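Local coordinates for fatty Acid Kinase (Fak) B3 protein (Streptococcus pneumoniae, PDB 6CNG) that binds linoleic acid and probably other long-chain fatty acids, which it is thought to present to a fatty acid kinase for phosphorylation, at residues A[26-31]-A[111-116]; A[59-64]-A[280-285]; A[119-124]-A[131-136]; A[89-94]-A[101-106]. One frame throughout, in Å; residues are numbered along the deposited sequence.

Contact 1 of 4, residues A[26-31]-A[111-116]; sequences IADSGC and SGSHNS. With EIC (linoleic acid), chain C.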
loop_
_atom_site.group_PDB
_atom_site.type_symbol
_atom_site.label_atom_id
_atom_site.label_comp_id
_atom_site.label_asym_id
_atom_site.label_seq_id
_atom_site.Cartn_x
_atom_site.Cartn_y
_atom_site.Cartn_z
ATOM N N ILE A 26 6.228 -8.975 7.761
ATOM C CA ILE A 26 4.836 -8.762 8.140
ATOM C C ILE A 26 4.383 -7.443 7.542
ATOM O O ILE A 26 5.137 -6.476 7.516
ATOM C CB ILE A 26 4.666 -8.743 9.671
ATOM C CG1 ILE A 26 5.395 -9.914 10.305
ATOM C CG2 ILE A 26 3.199 -8.788 10.016
ATOM C CD1 ILE A 26 5.337 -9.952 11.798
ATOM N N ALA A 27 3.171 -7.420 7.024
ATOM C CA ALA A 27 2.601 -6.188 6.510
ATOM C C ALA A 27 1.119 -6.174 6.828
ATOM O O ALA A 27 0.501 -7.220 6.956
ATOM C CB ALA A 27 2.794 -6.059 4.988
ATOM N N ASP A 28 0.551 -4.991 6.969
ATOM C CA ASP A 28 -0.901 -4.919 7.073
ATOM C C ASP A 28 -1.541 -4.950 5.673
ATOM O O ASP A 28 -0.858 -4.926 4.648
ATOM C CB ASP A 28 -1.306 -3.711 7.923
ATOM C CG ASP A 28 -0.904 -2.378 7.310
ATOM O OD1 ASP A 28 -0.994 -2.240 6.061
ATOM O OD2 ASP A 28 -0.530 -1.461 8.080
ATOM N N SER A 29 -2.875 -5.000 5.624
ATOM C CA SER A 29 -3.574 -5.169 4.347
ATOM C C SER A 29 -3.652 -3.873 3.485
ATOM O O SER A 29 -4.361 -3.854 2.462
ATOM C CB SER A 29 -4.919 -5.854 4.574
ATOM O OG SER A 29 -5.814 -5.042 5.266
ATOM N N GLY A 30 -2.895 -2.832 3.840
ATOM C CA GLY A 30 -2.516 -1.798 2.903
ATOM C C GLY A 30 -1.487 -2.243 1.889
ATOM O O GLY A 30 -1.239 -1.515 0.924
ATOM N N CYS A 31 -0.858 -3.401 2.122
ATOM C CA CYS A 31 -0.062 -4.135 1.145
ATOM C C CYS A 31 -0.980 -5.057 0.356
ATOM O O CYS A 31 -1.852 -5.717 0.916
ATOM C CB CYS A 31 0.990 -4.993 1.855
ATOM S SG CYS A 31 1.984 -6.119 0.843
ATOM N N SER A 111 -3.736 5.999 9.624
ATOM C CA SER A 111 -4.217 4.795 10.269
ATOM C C SER A 111 -3.369 4.524 11.498
ATOM O O SER A 111 -2.179 4.831 11.532
ATOM C CB SER A 111 -4.159 3.577 9.350
ATOM O OG SER A 111 -4.277 2.366 10.092
ATOM N N GLY A 112 -4.010 3.940 12.505
ATOM C CA GLY A 112 -3.334 3.540 13.712
ATOM C C GLY A 112 -2.617 2.216 13.623
ATOM O O GLY A 112 -2.162 1.678 14.634
ATOM N N SER A 113 -2.500 1.671 12.423
ATOM C CA SER A 113 -1.804 0.406 12.254
ATOM C C SER A 113 -0.389 0.494 12.806
ATOM O O SER A 113 0.064 -0.385 13.543
ATOM C CB SER A 113 -1.797 0.046 10.767
ATOM O OG SER A 113 -1.234 -1.222 10.558
ATOM N N HIS A 114 0.321 1.549 12.451
ATOM C CA HIS A 114 1.689 1.684 12.898
ATOM C C HIS A 114 1.769 1.841 14.405
ATOM O O HIS A 114 2.680 1.308 15.029
ATOM C CB HIS A 114 2.308 2.875 12.202
ATOM C CG HIS A 114 3.716 3.121 12.595
ATOM N ND1 HIS A 114 4.084 4.153 13.425
ATOM C CD2 HIS A 114 4.850 2.458 12.289
ATOM C CE1 HIS A 114 5.388 4.113 13.620
ATOM N NE2 HIS A 114 5.876 3.096 12.938
ATOM N N ASN A 115 0.838 2.577 15.004
ATOM C CA ASN A 115 0.837 2.734 16.456
ATOM C C ASN A 115 0.684 1.387 17.146
ATOM O O ASN A 115 1.387 1.099 18.113
ATOM C CB ASN A 115 -0.276 3.705 16.861
ATOM C CG ASN A 115 -0.332 3.968 18.365
ATOM O OD1 ASN A 115 -1.053 3.308 19.097
ATOM N ND2 ASN A 115 0.408 4.948 18.809
ATOM N N SER A 116 -0.229 0.539 16.662
ATOM C CA SER A 116 -0.369 -0.800 17.224
ATOM C C SER A 116 0.889 -1.619 17.010
ATOM O O SER A 116 1.274 -2.412 17.873
ATOM C CB SER A 116 -1.548 -1.520 16.583
ATOM O OG SER A 116 -2.751 -1.053 17.127
HETATM C C1 EIC C . -7.899 2.396 9.261
HETATM C C2 EIC C . -7.321 2.334 7.852
HETATM C C3 EIC C . -7.342 3.659 7.123
HETATM C C4 EIC C . -6.496 3.617 5.872
HETATM C C5 EIC C . -6.426 4.966 5.189
HETATM C C6 EIC C . -5.481 4.957 3.992
HETATM C C7 EIC C . -6.061 4.256 2.756
HETATM C C8 EIC C . -5.019 4.134 1.659
HETATM C C9 EIC C . -5.622 3.328 0.532
HETATM C C10 EIC C . -6.174 3.911 -0.509
HETATM C C11 EIC C . -6.269 5.424 -0.654
HETATM C C12 EIC C . -5.807 5.722 -2.074
HETATM C C13 EIC C . -4.901 6.621 -2.394
HETATM C C14 EIC C . -4.229 7.502 -1.362
HETATM C C15 EIC C . -2.997 6.830 -0.760
HETATM C C16 EIC C . -2.349 7.769 0.246
HETATM C C17 EIC C . -1.228 7.098 0.985
HETATM C C18 EIC C . -0.649 8.059 1.999
HETATM O O1 EIC C . -7.149 2.455 10.272
HETATM O O2 EIC C . -9.147 2.389 9.406
#
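Asp28, the last residue of strand 23-28, and Ser113, at the start of helix 113-127, meet through one short hydrogen bond between side chains. Traced outward from Asp28, CB comes first, 3.6 Å from Ser113 OG. CG lies scarcely nearer, because the bond is made one atom further on. There OD2 receives the Ser113 hydroxyl, with OG at 2.6 Å on its anti side and 23° out of the carboxylate plane. OD2 also accepts from the backbone N of Ile106, so two donors grip this buried oxygen. OD1 turns back on its own chain and takes Gly30 N at 3.0 Å. That bond makes an Asx turn, which overlaps a type I beta turn from Asp28 to Cys31. With both oxygens engaged, rotation of the carboxylate about CB-CG is restrained.

The place is the C-terminal end of the parallel strands in a mixed sheet, where loops leave the strands and the fatty acid head group is held. Ser113 OG is bonded to Tyr91 OH as well, linking the aspartate to helix 88-95. Ahead of the helix, Ser111 OG accepts from Ser113 N at 3.0 Å, an ST turn spanning Gly112, which occupies the N-cap position. The same Ser111 OG donates to O1 of the linoleic acid carboxylate at 2.9 Å. Its chi1 of 164° swings OG away from the backbone N of Ser111, between the helix start and the lipid, and Ser111 CB lies 3.3 Å from the same carboxylate oxygen O1.

Contact 2 of 4, residues A[59-64]-A[280-285]; sequences FVDDAS and PTSGLC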
loop_
_atom_site.group_PDB
_atom_site.type_symbol
_atom_site.label_atom_id
_atom_site.label_comp_id
_atom_site.label_asym_id
_atom_site.label_seq_id
_atom_site.Cartn_x
_atom_site.Cartn_y
_atom_site.Cartn_z
ATOM N N PHE A 59 -16.182 -7.197 7.453
ATOM C CA PHE A 59 -15.378 -7.874 6.463
ATOM C C PHE A 59 -13.935 -7.788 6.921
ATOM O O PHE A 59 -13.437 -6.704 7.256
ATOM C CB PHE A 59 -15.557 -7.211 5.105
ATOM C CG PHE A 59 -16.965 -7.260 4.591
ATOM C CD1 PHE A 59 -17.873 -6.272 4.921
ATOM C CD2 PHE A 59 -17.383 -8.290 3.762
ATOM C CE1 PHE A 59 -19.158 -6.319 4.441
ATOM C CE2 PHE A 59 -18.681 -8.339 3.275
ATOM C CZ PHE A 59 -19.563 -7.356 3.608
ATOM N N VAL A 60 -13.284 -8.928 6.979
ATOM C CA VAL A 60 -11.884 -8.983 7.354
ATOM C C VAL A 60 -11.073 -9.118 6.079
ATOM O O VAL A 60 -11.373 -9.961 5.229
ATOM C CB VAL A 60 -11.617 -10.135 8.324
ATOM C CG1 VAL A 60 -10.151 -10.172 8.659
ATOM C CG2 VAL A 60 -12.439 -9.938 9.561
ATOM N N ASP A 61 -10.064 -8.257 5.939
ATOM C CA ASP A 61 -9.311 -8.131 4.694
ATOM C C ASP A 61 -8.135 -9.095 4.695
ATOM O O ASP A 61 -6.969 -8.707 4.721
ATOM C CB ASP A 61 -8.839 -6.696 4.503
ATOM C CG ASP A 61 -8.245 -6.430 3.102
ATOM O OD1 ASP A 61 -8.448 -7.223 2.168
ATOM O OD2 ASP A 61 -7.573 -5.397 2.939
ATOM N N ASP A 62 -8.477 -10.372 4.679
ATOM C CA ASP A 62 -7.539 -11.450 4.443
ATOM C C ASP A 62 -7.864 -12.068 3.089
ATOM O O ASP A 62 -8.782 -11.647 2.388
ATOM C CB ASP A 62 -7.542 -12.428 5.614
ATOM C CG ASP A 62 -8.800 -13.190 5.722
ATOM O OD1 ASP A 62 -9.459 -13.371 4.687
ATOM O OD2 ASP A 62 -9.126 -13.620 6.848
ATOM N N ALA A 63 -7.093 -13.081 2.711
ATOM C CA ALA A 63 -7.240 -13.639 1.371
ATOM C C ALA A 63 -8.551 -14.396 1.172
ATOM O O ALA A 63 -8.912 -14.668 0.020
ATOM C CB ALA A 63 -6.066 -14.558 1.051
ATOM N N SER A 64 -9.249 -14.748 2.258
ATOM C CA SER A 64 -10.601 -15.287 2.188
ATOM C C SER A 64 -11.623 -14.277 1.661
ATOM O O SER A 64 -12.691 -14.685 1.185
ATOM C CB SER A 64 -11.036 -15.750 3.585
ATOM O OG SER A 64 -9.969 -16.367 4.306
ATOM N N PRO A 280 -3.963 -6.537 -8.232
ATOM C CA PRO A 280 -5.259 -6.078 -7.753
ATOM C C PRO A 280 -5.134 -5.527 -6.336
ATOM O O PRO A 280 -4.351 -6.009 -5.520
ATOM C CB PRO A 280 -6.117 -7.344 -7.823
ATOM C CG PRO A 280 -5.170 -8.428 -7.636
ATOM C CD PRO A 280 -3.838 -7.994 -8.138
ATOM N N THR A 281 -5.904 -4.492 -6.055
ATOM C CA THR A 281 -5.896 -3.922 -4.723
ATOM C C THR A 281 -6.443 -4.897 -3.682
ATOM O O THR A 281 -7.274 -5.764 -3.978
ATOM C CB THR A 281 -6.739 -2.658 -4.724
ATOM O OG1 THR A 281 -7.899 -2.861 -5.530
ATOM C CG2 THR A 281 -5.970 -1.523 -5.294
ATOM N N SER A 282 -5.989 -4.718 -2.442
ATOM C CA SER A 282 -6.558 -5.387 -1.293
ATOM C C SER A 282 -7.959 -4.864 -1.016
ATOM O O SER A 282 -8.450 -3.932 -1.642
ATOM C CB SER A 282 -5.680 -5.157 -0.065
ATOM O OG SER A 282 -5.607 -3.806 0.291
ATOM N N GLY A 283 -8.616 -5.482 -0.040
ATOM C CA GLY A 283 -9.926 -5.004 0.368
ATOM C C GLY A 283 -9.870 -3.591 0.892
ATOM O O GLY A 283 -10.685 -2.747 0.532
ATOM N N LEU A 284 -8.869 -3.305 1.712
ATOM C CA LEU A 284 -8.695 -1.975 2.256
ATOM C C LEU A 284 -8.387 -0.988 1.157
ATOM O O LEU A 284 -8.978 0.086 1.085
ATOM C CB LEU A 284 -7.542 -2.034 3.235
ATOM C CG LEU A 284 -7.287 -0.779 4.042
ATOM C CD1 LEU A 284 -6.497 0.220 3.243
ATOM C CD2 LEU A 284 -8.605 -0.205 4.521
ATOM N N CYS A 285 -7.433 -1.314 0.321
ATOM C CA CYS A 285 -7.073 -0.384 -0.730
ATOM C C CYS A 285 -8.192 -0.233 -1.734
ATOM O O CYS A 285 -8.393 0.858 -2.253
ATOM C CB CYS A 285 -5.777 -0.816 -1.380
ATOM S SG CYS A 285 -4.345 -0.634 -0.280
#
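The nearest pair of CA atoms, Asp61 CA and Gly283 CA, is 5.4 Å apart; the first is at the centre of an inverse gamma turn that follows strand 57-60, the second in the first turn of helix 283-289. Across that gap the Asp61 carboxylate takes two consecutive backbone N-H groups. Gly283 N gives its hydrogen to OD1 at 2.8 Å, on the syn side and with a bent N-H...O angle of 136°. Leu284 N reaches OD2 at 2.7 Å along a straighter path of 156°, but arrives from above the carboxylate, 62° out of its plane. The two bonds therefore differ in geometry although they begin on neighbouring residues. Asp61 CG is turned away from its own backbone N, which extends the acid toward the helix start. OD2 also packs against Leu284 CB at 3.4 Å and Ser282 CB at 3.6 Å.

Ser282 is the N-cap: its OG accepts from Cys285 N at 3.1 Å, and its strongest polar partner is Ser29 O. The N-H groups of the first turn are thus shared between the cap residue and an acid from a distant part of the chain. A carboxylate at a helix N-terminus would be expected to be stabilised in its charged form, and Arg34 adds a salt bridge to OD1. Asp61 OD2 is bonded to Ser29 OG too. Strand 57-60 pairs with strand 43-54 in one sheet, whereas helix 283-289 follows outermost strand 275-280 of the other; the contact joins these two halves, with the Leu284 side chain about 4 Å from bound linoleic acid.

Contact 3 of 4, residues A[119-124]-A[131-136]; sequences LAKNIY and TKIHVI. With GOL (glycerol), chain F.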
loop_
_atom_site.group_PDB
_atom_site.type_symbol
_atom_site.label_atom_id
_atom_site.label_comp_id
_atom_site.label_asym_id
_atom_site.label_seq_id
_atom_site.Cartn_x
_atom_site.Cartn_y
_atom_site.Cartn_z
ATOM N N LEU A 119 3.585 -0.724 19.489
ATOM C CA LEU A 119 3.331 -1.280 20.808
ATOM C C LEU A 119 3.594 -2.777 20.824
ATOM O O LEU A 119 4.223 -3.288 21.742
ATOM C CB LEU A 119 1.902 -0.962 21.222
ATOM C CG LEU A 119 1.497 -1.543 22.577
ATOM C CD1 LEU A 119 2.381 -1.103 23.714
ATOM C CD2 LEU A 119 0.094 -1.180 22.850
ATOM N N ALA A 120 3.111 -3.493 19.817
ATOM C CA ALA A 120 3.357 -4.921 19.722
ATOM C C ALA A 120 4.838 -5.236 19.799
ATOM O O ALA A 120 5.244 -6.193 20.469
ATOM C CB ALA A 120 2.785 -5.429 18.407
ATOM N N LYS A 121 5.668 -4.447 19.111
ATOM C CA LYS A 121 7.102 -4.698 19.145
ATOM C C LYS A 121 7.614 -4.615 20.564
ATOM O O LYS A 121 8.350 -5.488 21.024
ATOM C CB LYS A 121 7.886 -3.705 18.268
ATOM C CG LYS A 121 9.410 -3.704 18.568
ATOM C CD LYS A 121 10.225 -2.777 17.688
ATOM C CE LYS A 121 11.730 -2.797 18.077
ATOM N NZ LYS A 121 12.615 -1.945 17.242
ATOM N N ASN A 122 7.284 -3.532 21.244
ATOM C CA ASN A 122 7.773 -3.334 22.598
ATOM C C ASN A 122 7.237 -4.388 23.553
ATOM O O ASN A 122 7.936 -4.776 24.485
ATOM C CB ASN A 122 7.415 -1.924 23.053
ATOM C CG ASN A 122 8.201 -0.867 22.314
ATOM O OD1 ASN A 122 9.333 -1.090 21.902
ATOM N ND2 ASN A 122 7.598 0.290 22.136
ATOM N N ILE A 123 6.016 -4.876 23.328
ATOM C CA ILE A 123 5.434 -5.895 24.187
ATOM C C ILE A 123 6.099 -7.228 23.940
ATOM O O ILE A 123 6.418 -7.961 24.876
ATOM C CB ILE A 123 3.919 -5.992 23.950
ATOM C CG1 ILE A 123 3.179 -4.738 24.432
ATOM C CG2 ILE A 123 3.354 -7.232 24.629
ATOM C CD1 ILE A 123 3.204 -4.537 25.947
ATOM N N TYR A 124 6.310 -7.577 22.683
ATOM C CA TYR A 124 6.890 -8.877 22.396
ATOM C C TYR A 124 8.287 -8.997 22.979
ATOM O O TYR A 124 8.635 -10.028 23.559
ATOM C CB TYR A 124 6.934 -9.098 20.893
ATOM C CG TYR A 124 7.080 -10.549 20.457
ATOM C CD1 TYR A 124 5.994 -11.408 20.431
ATOM C CD2 TYR A 124 8.287 -11.031 20.024
ATOM C CE1 TYR A 124 6.134 -12.713 19.995
ATOM C CE2 TYR A 124 8.431 -12.306 19.599
ATOM C CZ TYR A 124 7.358 -13.145 19.567
ATOM O OH TYR A 124 7.531 -14.428 19.152
ATOM N N THR A 131 14.963 -11.736 20.075
ATOM C CA THR A 131 14.258 -11.452 18.834
ATOM C C THR A 131 14.599 -10.040 18.382
ATOM O O THR A 131 14.771 -9.136 19.207
ATOM C CB THR A 131 12.738 -11.573 19.039
ATOM O OG1 THR A 131 12.409 -12.891 19.509
ATOM C CG2 THR A 131 11.971 -11.289 17.741
ATOM N N LYS A 132 14.707 -9.860 17.069
ATOM C CA LYS A 132 14.941 -8.551 16.478
ATOM C C LYS A 132 13.748 -8.162 15.619
ATOM O O LYS A 132 13.264 -8.971 14.817
ATOM C CB LYS A 132 16.209 -8.539 15.631
ATOM C CG LYS A 132 17.463 -8.806 16.429
ATOM C CD LYS A 132 18.661 -8.960 15.498
ATOM C CE LYS A 132 19.983 -8.903 16.242
ATOM N NZ LYS A 132 21.097 -9.196 15.327
ATOM N N ILE A 133 13.291 -6.920 15.773
ATOM C CA ILE A 133 12.084 -6.441 15.105
ATOM C C ILE A 133 12.327 -5.008 14.652
ATOM O O ILE A 133 12.784 -4.169 15.430
ATOM C CB ILE A 133 10.841 -6.517 16.025
ATOM C CG1 ILE A 133 10.571 -7.947 16.516
ATOM C CG2 ILE A 133 9.637 -6.039 15.293
ATOM C CD1 ILE A 133 9.734 -8.018 17.764
ATOM N N HIS A 134 12.026 -4.734 13.388
ATOM C CA HIS A 134 12.111 -3.396 12.829
ATOM C C HIS A 134 10.772 -3.035 12.211
ATOM O O HIS A 134 10.328 -3.680 11.253
ATOM C CB HIS A 134 13.206 -3.334 11.771
ATOM C CG HIS A 134 13.382 -1.979 11.156
ATOM N ND1 HIS A 134 13.959 -0.930 11.830
ATOM C CD2 HIS A 134 13.085 -1.521 9.920
ATOM C CE1 HIS A 134 13.998 0.123 11.038
ATOM N NE2 HIS A 134 13.477 -0.210 9.870
ATOM N N VAL A 135 10.158 -1.982 12.742
ATOM C CA VAL A 135 8.863 -1.493 12.282
ATOM C C VAL A 135 9.096 -0.338 11.326
ATOM O O VAL A 135 9.772 0.640 11.661
ATOM C CB VAL A 135 7.990 -1.024 13.457
ATOM C CG1 VAL A 135 6.623 -0.649 12.954
ATOM C CG2 VAL A 135 7.897 -2.080 14.540
ATOM N N ILE A 136 8.501 -0.449 10.157
ATOM C CA ILE A 136 8.637 0.527 9.102
ATOM C C ILE A 136 7.269 1.128 8.920
ATOM O O ILE A 136 6.326 0.437 8.552
ATOM C CB ILE A 136 9.119 -0.141 7.805
ATOM C CG1 ILE A 136 10.481 -0.792 8.072
ATOM C CG2 ILE A 136 9.153 0.849 6.717
ATOM C CD1 ILE A 136 10.953 -1.734 6.998
HETATM C C1 GOL F . 15.587 -4.596 18.309
HETATM O O1 GOL F . 15.387 -3.240 18.650
HETATM C C2 GOL F . 16.239 -4.613 16.907
HETATM O O2 GOL F . 15.927 -3.459 16.184
HETATM C C3 GOL F . 17.762 -4.779 17.163
HETATM O O3 GOL F . 18.426 -4.470 15.972
HETATM O O HOH W 1 11.297 -0.421 14.862
#
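Helix 113-127 and strand 132-137 are the last two elements of a beta-alpha-beta crossover that starts from strand 100-105, and Lys121 and Tyr124 are the helix residues that cover the strand here. The segment axes run nearly antiparallel, at 170°, as expected when a helix carries the chain back to begin a parallel strand. Lys121 stretches to the outer edge of the strand: with CG opposite the backbone N and the chain extended beyond it, the aliphatic part slides past Ile133, bringing Lys121 CG 4.0 Å from Ile133 CG2. Farther out, Lys121 CD packs on Val135 CG2, also at 4.0 Å. The ammonium then bonds to the strand backbone, Lys121 NZ to Ile133 O at 2.9 Å, with a C=O...N angle of 155° and the nitrogen tilted 25° from the carbonyl plane. A water joins the two segments a second time, accepting from Lys121 NZ at 3.1 Å and from Val135 N at 2.9 Å.

One turn along the helix, Tyr124 crosses Ile133 at about a right angle, with CD2 4.0 Å from Ile133 CD1. Thr131 OG1 sits at the edge of this ring, 4.0 Å from CE2. Beyond the two segments the ring stacks on His128 and meets Phe95 edge-to-face.

Strand 132-137 pairs on one side with strand 100-105, through residues such as His134, so Ile133 O and Val135 N belong to its other edge. The lysine and its water satisfy these two backbone groups; a glycerol, probably from the crystallisation liquor and also bonded to Glu163, makes only weak bonds to Lys121 NZ and Ile133 O.

Contact 4 of 4, residues A[89-94]-A[101-106]; sequences DDYLRA and IFLVTI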
loop_
_atom_site.group_PDB
_atom_site.type_symbol
_atom_site.label_atom_id
_atom_site.label_comp_id
_atom_site.label_asym_id
_atom_site.label_seq_id
_atom_site.Cartn_x
_atom_site.Cartn_y
_atom_site.Cartn_z
ATOM N N ASP A 89 -2.527 -7.103 19.521
ATOM C CA ASP A 89 -2.554 -8.548 19.666
ATOM C C ASP A 89 -2.485 -9.240 18.318
ATOM O O ASP A 89 -1.861 -10.292 18.189
ATOM C CB ASP A 89 -3.831 -8.932 20.380
ATOM C CG ASP A 89 -3.909 -10.374 20.622
ATOM O OD1 ASP A 89 -3.047 -10.872 21.372
ATOM O OD2 ASP A 89 -4.807 -11.020 20.050
ATOM N N ASP A 90 -3.133 -8.681 17.309
ATOM C CA ASP A 90 -3.030 -9.234 15.967
ATOM C C ASP A 90 -1.581 -9.250 15.497
ATOM O O ASP A 90 -1.143 -10.193 14.829
ATOM C CB ASP A 90 -3.869 -8.396 15.012
ATOM C CG ASP A 90 -5.350 -8.443 15.338
ATOM O OD1 ASP A 90 -5.731 -9.184 16.256
ATOM O OD2 ASP A 90 -6.134 -7.728 14.681
ATOM N N TYR A 91 -0.818 -8.215 15.847
ATOM C CA TYR A 91 0.594 -8.176 15.498
ATOM C C TYR A 91 1.376 -9.195 16.320
ATOM O O TYR A 91 2.226 -9.911 15.786
ATOM C CB TYR A 91 1.112 -6.742 15.683
ATOM C CG TYR A 91 0.728 -5.807 14.552
ATOM C CD1 TYR A 91 0.990 -6.154 13.255
ATOM C CD2 TYR A 91 0.113 -4.586 14.777
ATOM C CE1 TYR A 91 0.649 -5.342 12.220
ATOM C CE2 TYR A 91 -0.221 -3.759 13.741
ATOM C CZ TYR A 91 0.046 -4.146 12.463
ATOM O OH TYR A 91 -0.263 -3.378 11.377
ATOM N N LEU A 92 1.070 -9.318 17.609
ATOM C CA LEU A 92 1.784 -10.276 18.453
ATOM C C LEU A 92 1.663 -11.698 17.927
ATOM O O LEU A 92 2.645 -12.448 17.932
ATOM C CB LEU A 92 1.239 -10.237 19.880
ATOM C CG LEU A 92 1.486 -9.021 20.736
ATOM C CD1 LEU A 92 0.732 -9.220 22.041
ATOM C CD2 LEU A 92 2.944 -8.821 20.971
ATOM N N ARG A 93 0.461 -12.095 17.511
ATOM C CA ARG A 93 0.269 -13.413 16.924
ATOM C C ARG A 93 1.192 -13.626 15.744
ATOM O O ARG A 93 1.745 -14.715 15.557
ATOM C CB ARG A 93 -1.159 -13.538 16.405
ATOM C CG ARG A 93 -2.235 -13.739 17.428
ATOM C CD ARG A 93 -3.438 -14.468 16.797
ATOM N NE ARG A 93 -3.595 -14.248 15.349
ATOM C CZ ARG A 93 -3.237 -15.109 14.392
ATOM N NH1 ARG A 93 -2.675 -16.283 14.686
ATOM N NH2 ARG A 93 -3.445 -14.790 13.120
ATOM N N ALA A 94 1.298 -12.626 14.893
ATOM C CA ALA A 94 2.057 -12.745 13.662
ATOM C C ALA A 94 3.551 -12.886 13.908
ATOM O O ALA A 94 4.263 -13.407 13.050
ATOM C CB ALA A 94 1.774 -11.530 12.795
ATOM N N ILE A 101 12.409 -10.038 12.397
ATOM C CA ILE A 101 11.081 -9.598 11.971
ATOM C C ILE A 101 11.114 -8.163 11.470
ATOM O O ILE A 101 11.569 -7.263 12.174
ATOM C CB ILE A 101 10.045 -9.716 13.102
ATOM C CG1 ILE A 101 9.908 -11.161 13.557
ATOM C CG2 ILE A 101 8.712 -9.206 12.638
ATOM C CD1 ILE A 101 9.239 -11.310 14.886
ATOM N N PHE A 102 10.587 -7.955 10.265
ATOM C CA PHE A 102 10.301 -6.641 9.712
ATOM C C PHE A 102 8.805 -6.491 9.552
ATOM O O PHE A 102 8.114 -7.412 9.118
ATOM C CB PHE A 102 10.973 -6.438 8.357
ATOM C CG PHE A 102 12.428 -6.464 8.459
ATOM C CD1 PHE A 102 13.109 -7.652 8.513
ATOM C CD2 PHE A 102 13.126 -5.296 8.595
ATOM C CE1 PHE A 102 14.475 -7.666 8.669
ATOM C CE2 PHE A 102 14.483 -5.307 8.743
ATOM C CZ PHE A 102 15.151 -6.488 8.781
ATOM N N LEU A 103 8.325 -5.310 9.870
ATOM C CA LEU A 103 6.906 -5.040 9.872
ATOM C C LEU A 103 6.721 -3.724 9.148
ATOM O O LEU A 103 7.195 -2.692 9.607
ATOM C CB LEU A 103 6.403 -4.984 11.315
ATOM C CG LEU A 103 4.908 -4.985 11.570
ATOM C CD1 LEU A 103 4.668 -4.903 13.056
ATOM C CD2 LEU A 103 4.181 -3.873 10.842
ATOM N N VAL A 104 6.043 -3.766 8.014
ATOM C CA VAL A 104 5.731 -2.579 7.242
ATOM C C VAL A 104 4.253 -2.310 7.413
ATOM O O VAL A 104 3.422 -3.167 7.108
ATOM C CB VAL A 104 6.065 -2.781 5.760
ATOM C CG1 VAL A 104 5.920 -1.487 4.990
ATOM C CG2 VAL A 104 7.442 -3.337 5.620
ATOM N N THR A 105 3.925 -1.116 7.864
ATOM C CA THR A 105 2.556 -0.673 7.955
ATOM C C THR A 105 2.238 0.378 6.905
ATOM O O THR A 105 3.097 1.076 6.376
ATOM C CB THR A 105 2.240 -0.090 9.330
ATOM O OG1 THR A 105 2.836 1.203 9.452
ATOM C CG2 THR A 105 2.738 -0.986 10.399
ATOM N N ILE A 106 0.959 0.460 6.609
ATOM C CA ILE A 106 0.426 1.594 5.911
ATOM C C ILE A 106 0.707 2.861 6.722
ATOM O O ILE A 106 0.986 2.822 7.934
ATOM C CB ILE A 106 -1.079 1.289 5.777
ATOM C CG1 ILE A 106 -1.687 1.979 4.553
ATOM C CG2 ILE A 106 -1.808 1.585 7.119
ATOM C CD1 ILE A 106 -3.160 1.625 4.274
#
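A chi1 of -78° in Tyr91, placing its CG opposite the carbonyl carbon, and one of -168° in Leu103, placing CG opposite the backbone N, bring a phenol ring and an isobutyl group together between helix 88-95 and strand 100-105. This is helix-on-sheet packing of an alpha/beta fold, in which strand 100-105 lies between parallel neighbours 23-28 and 132-137. The two side chains cross at about a right angle. Leu103 CD1 sits over one face of the Tyr91 ring, 3.9 Å from CD1 of the tyrosine. The second methyl, Leu103 CD2, approaches Tyr91 CE1 at 4.1 Å, so both methyls lie near the CD1-CE1 bond of the ring.

No hydrogen bond crosses between the segments; the interface is apolar and buried. Ala117 and Ala120 of helix 113-127 also touch the tyrosine, which is therefore covered from a second helix. Its hydroxyl has its polar partner in Ser113, and toward the strand Tyr91 OH meets only a methyl, Thr105 CG2, at 4.0 Å. The other branch of that threonine is spent locally: Thr105 OG1 donates to Ile106 O at 2.9 Å, tilted 33° from the carbonyl plane.

Contacts 1, 2 and 4 are buried, while contact 3 is partly exposed and admits water and glycerol. Contacts 1 and 4 lie closest, their centres 7 Å apart, on neighbouring strands 23-28 and 100-105. Contacts 1 and 3 share helix 113-127, and contacts 3 and 4 are tied by backbone bonds between strands 100-105 and 132-137. Chemistry follows position: buried carboxylates carry contacts 1 and 2 near the lipid, an aromatic-aliphatic pair carries contact 4 between helix and sheet, and a lysine reaching backbone carries contact 3 at the sheet edge. Ser29 of segment 26-31 bonds to Asp61 and Ser282 of contact 2, the one contact that brings in an element following the second sheet's strand 275-280.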